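Local coordinates for protein arginine--tRNA ligase (Campylobacter jejuni, PDB 3FNR) that catalyses the ATP-dependent attachment of L-arginine to its cognate tRNA, releasing AMP and diphosphate, as a monomeric class I aminoacyl-tRNA synthetase, at residues 89-94 with 129-134. The protein carries 1 engineered substitution. Sequence-based numbering, arbitrary orientation.
Sequences SILLSV and EFFSEE
Leu-91 of the helical segment 89-94 and Phe-131 of the loop segment 129-134 are the residues whose CA atoms come nearest, 6.3 Å apart, and no hydrogen bond links the two segments. Phe-131 sits at the centre of an inverse gamma turn, closed by Ser-132 N donating to Phe-130 O at 2.9 Å. From this bend CB of Phe-131 points toward the helix, and with CG anti to the carbonyl carbon (chi1 -65°) the ring meets Val-94. The Val-94 and Phe-131 side chains cross at about a right angle, with the valine methyls over one ring face. Val-94 CG1 makes a CH-pi contact 3.9 Å from the centroid of the Phe-131 ring, 15° off the normal, while Val-94 CG2 approaches the far end of the ring, 3.8 Å from Phe-131 CE2. Leu-91 comes instead at the ring edge, near its plane. With CG anti to the backbone N (chi1 172°), the leucine carries CD1 to 3.8 Å from Phe-131 CB and 3.6 Å from Phe-131 C. Ala-122 and Leu-139 also touch the Phe-131 side chain. The contact centre lies about 35 Å from the centre of the chain. The inverse gamma turn in the connection between helices 113-126 and 136-157 thus packs a buried aromatic against helix 80-98, in a small helical cluster within the class I synthetase catalytic region.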
ATOM      1  N   SER A  89      11.964  27.007   0.409  1.00 58.15           N
ATOM      2  CA  SER A  89      10.999  27.163  -0.678  1.00 54.62           C
ATOM      3  C   SER A  89       9.746  27.924  -0.264  1.00 50.49           C
ATOM      4  O   SER A  89       9.222  28.714  -1.048  1.00 56.55           O
ATOM      5  CB  SER A  89      10.621  25.796  -1.250  1.00 58.65           C
ATOM      6  OG  SER A  89      11.776  25.105  -1.707  1.00 62.94           O
ATOM      7  N   ILE A  90       9.275  27.680   0.958  1.00 41.96           N
ATOM      8  CA  ILE A  90       8.110  28.383   1.523  1.00 52.43           C
ATOM      9  C   ILE A  90       8.398  29.864   1.728  1.00 52.95           C
ATOM     10  O   ILE A  90       7.568  30.716   1.389  1.00 57.97           O
ATOM     11  CB  ILE A  90       7.660  27.757   2.862  1.00 53.29           C
ATOM     12  CG1 ILE A  90       7.095  26.364   2.615  1.00 55.27           C
ATOM     13  CG2 ILE A  90       6.588  28.614   3.577  1.00 50.08           C
ATOM     14  CD1 ILE A  90       7.083  25.532   3.844  1.00 45.73           C
ATOM     15  N   LEU A  91       9.578  30.151   2.280  1.00 61.53           N
ATOM     16  CA  LEU A  91      10.077  31.518   2.445  1.00 65.77           C
ATOM     17  C   LEU A  91      10.079  32.283   1.117  1.00 68.51           C
ATOM     18  O   LEU A  91       9.617  33.427   1.048  1.00 70.42           O
ATOM     19  CB  LEU A  91      11.494  31.500   3.037  1.00 63.96           C
ATOM     20  CG  LEU A  91      12.230  32.845   3.106  1.00 63.02           C
ATOM     21  CD1 LEU A  91      11.795  33.609   4.336  1.00 59.79           C
ATOM     22  CD2 LEU A  91      13.739  32.661   3.089  1.00 56.92           C
ATOM     23  N   LEU A  92      10.580  31.623   0.073  1.00 69.43           N
ATOM     24  CA  LEU A  92      10.715  32.216  -1.252  1.00 71.20           C
ATOM     25  C   LEU A  92       9.367  32.520  -1.906  1.00 73.61           C
ATOM     26  O   LEU A  92       9.208  33.557  -2.556  1.00 72.92           O
ATOM     27  CB  LEU A  92      11.570  31.315  -2.149  1.00 70.91           C
ATOM     28  CG  LEU A  92      13.077  31.581  -2.280  1.00 71.30           C
ATOM     29  CD1 LEU A  92      13.778  31.887  -0.954  1.00 70.82           C
ATOM     30  CD2 LEU A  92      13.757  30.408  -2.976  1.00 70.34           C
ATOM     31  N   SER A  93       8.397  31.628  -1.715  1.00 74.35           N
ATOM     32  CA  SER A  93       7.060  31.844  -2.265  1.00 77.79           C
ATOM     33  C   SER A  93       6.225  32.825  -1.431  1.00 79.32           C
ATOM     34  O   SER A  93       5.259  33.396  -1.942  1.00 80.06           O
ATOM     35  CB  SER A  93       6.317  30.523  -2.481  1.00 76.35           C
ATOM     36  OG  SER A  93       5.804  30.020  -1.268  1.00 75.12           O
ATOM     37  N   VAL A  94       6.587  33.005  -0.158  1.00 80.31           N
ATOM     38  CA  VAL A  94       6.039  34.096   0.663  1.00 79.42           C
ATOM     39  C   VAL A  94       6.541  35.432   0.098  1.00 79.70           C
ATOM     40  O   VAL A  94       5.766  36.375  -0.067  1.00 77.84           O
ATOM     41  CB  VAL A  94       6.390  33.938   2.185  1.00 80.47           C
ATOM     42  CG1 VAL A  94       6.360  35.277   2.928  1.00 80.61           C
ATOM     43  CG2 VAL A  94       5.442  32.962   2.864  1.00 80.57           C
ATOM     44  N   GLU A 129       7.014  39.589   9.922  1.00 85.80           N
ATOM     45  CA  GLU A 129       8.272  39.764  10.656  1.00 87.70           C
ATOM     46  C   GLU A 129       9.178  38.532  10.642  1.00 84.85           C
ATOM     47  O   GLU A 129      10.406  38.660  10.574  1.00 82.55           O
ATOM     48  CB  GLU A 129       7.967  40.134  12.114  1.00 91.25           C
ATOM     49  CG  GLU A 129       6.699  40.972  12.309  1.00 99.92           C
ATOM     50  CD  GLU A 129       6.090  40.817  13.695  1.00107.33           C
ATOM     51  OE1 GLU A 129       4.893  40.464  13.777  1.00107.17           O
ATOM     52  OE2 GLU A 129       6.803  41.043  14.700  1.00109.26           O
ATOM     53  N   PHE A 130       8.548  37.370  10.589  1.00 81.67           N
ATOM     54  CA  PHE A 130       9.192  36.086  10.783  1.00 78.54           C
ATOM     55  C   PHE A 130      10.070  35.705   9.616  1.00 76.35           C
ATOM     56  O   PHE A 130      11.044  35.012   9.746  1.00 75.56           O
ATOM     57  CB  PHE A 130       8.107  35.056  10.943  1.00 77.28           C
ATOM     58  CG  PHE A 130       8.597  33.714  11.314  1.00 80.35           C
ATOM     59  CD1 PHE A 130       9.001  33.445  12.590  1.00 81.23           C
ATOM     60  CD2 PHE A 130       8.610  32.703  10.402  1.00 82.43           C
ATOM     61  CE1 PHE A 130       9.433  32.212  12.926  1.00 81.56           C
ATOM     62  CE2 PHE A 130       9.039  31.487  10.749  1.00 80.74           C
ATOM     63  CZ  PHE A 130       9.449  31.240  12.010  1.00 83.32           C
ATOM     64  N   PHE A 131       9.700  36.173   8.457  1.00 75.11           N
ATOM     65  CA  PHE A 131      10.238  35.658   7.203  1.00 76.20           C
ATOM     66  C   PHE A 131      11.610  36.197   6.797  1.00 76.31           C
ATOM     67  O   PHE A 131      11.737  37.048   5.914  1.00 78.30           O
ATOM     68  CB  PHE A 131       9.191  35.747   6.090  1.00 74.08           C
ATOM     69  CG  PHE A 131       8.007  34.869   6.338  1.00 74.28           C
ATOM     70  CD1 PHE A 131       6.861  35.378   6.935  1.00 72.26           C
ATOM     71  CD2 PHE A 131       8.056  33.513   6.026  1.00 77.52           C
ATOM     72  CE1 PHE A 131       5.770  34.557   7.196  1.00 71.01           C
ATOM     73  CE2 PHE A 131       6.966  32.685   6.280  1.00 75.09           C
ATOM     74  CZ  PHE A 131       5.822  33.210   6.867  1.00 74.31           C
ATOM     75  N   SER A 132      12.629  35.662   7.463  1.00 78.06           N
ATOM     76  CA  SER A 132      14.030  35.912   7.137  1.00 81.09           C
ATOM     77  C   SER A 132      14.798  34.589   7.146  1.00 82.24           C
ATOM     78  O   SER A 132      14.297  33.586   7.665  1.00 83.13           O
ATOM     79  CB  SER A 132      14.648  36.911   8.126  1.00 83.21           C
ATOM     80  OG  SER A 132      14.478  36.496   9.473  1.00 78.81           O
ATOM     81  N   GLU A 133      16.012  34.603   6.586  1.00 83.38           N
ATOM     82  CA  GLU A 133      16.860  33.406   6.440  1.00 84.36           C
ATOM     83  C   GLU A 133      17.219  32.671   7.737  1.00 83.74           C
ATOM     84  O   GLU A 133      17.562  31.487   7.700  1.00 84.60           O
ATOM     85  CB  GLU A 133      18.150  33.743   5.686  1.00 85.06           C
ATOM     86  CG  GLU A 133      18.038  33.691   4.171  1.00 93.31           C
ATOM     87  CD  GLU A 133      19.393  33.546   3.488  1.00101.68           C
ATOM     88  OE1 GLU A 133      20.249  32.786   3.997  1.00101.44           O
ATOM     89  OE2 GLU A 133      19.599  34.188   2.435  1.00105.42           O
ATOM     90  N   GLU A 134      17.145  33.368   8.869  1.00 82.57           N
ATOM     91  CA  GLU A 134      17.465  32.769  10.165  1.00 85.16           C
ATOM     92  C   GLU A 134      16.352  31.873  10.702  1.00 80.63           C
ATOM     93  O   GLU A 134      16.600  31.003  11.539  1.00 80.26           O
ATOM     94  CB  GLU A 134      17.871  33.838  11.196  1.00 85.22           C
ATOM     95  CG  GLU A 134      16.779  34.820  11.594  1.00 92.24           C
ATOM     96  CD  GLU A 134      17.309  35.965  12.439  1.00 92.36           C
ATOM     97  OE1 GLU A 134      16.844  36.126  13.590  1.00 95.90           O
ATOM     98  OE2 GLU A 134      18.195  36.699  11.951  1.00 95.88           O
TER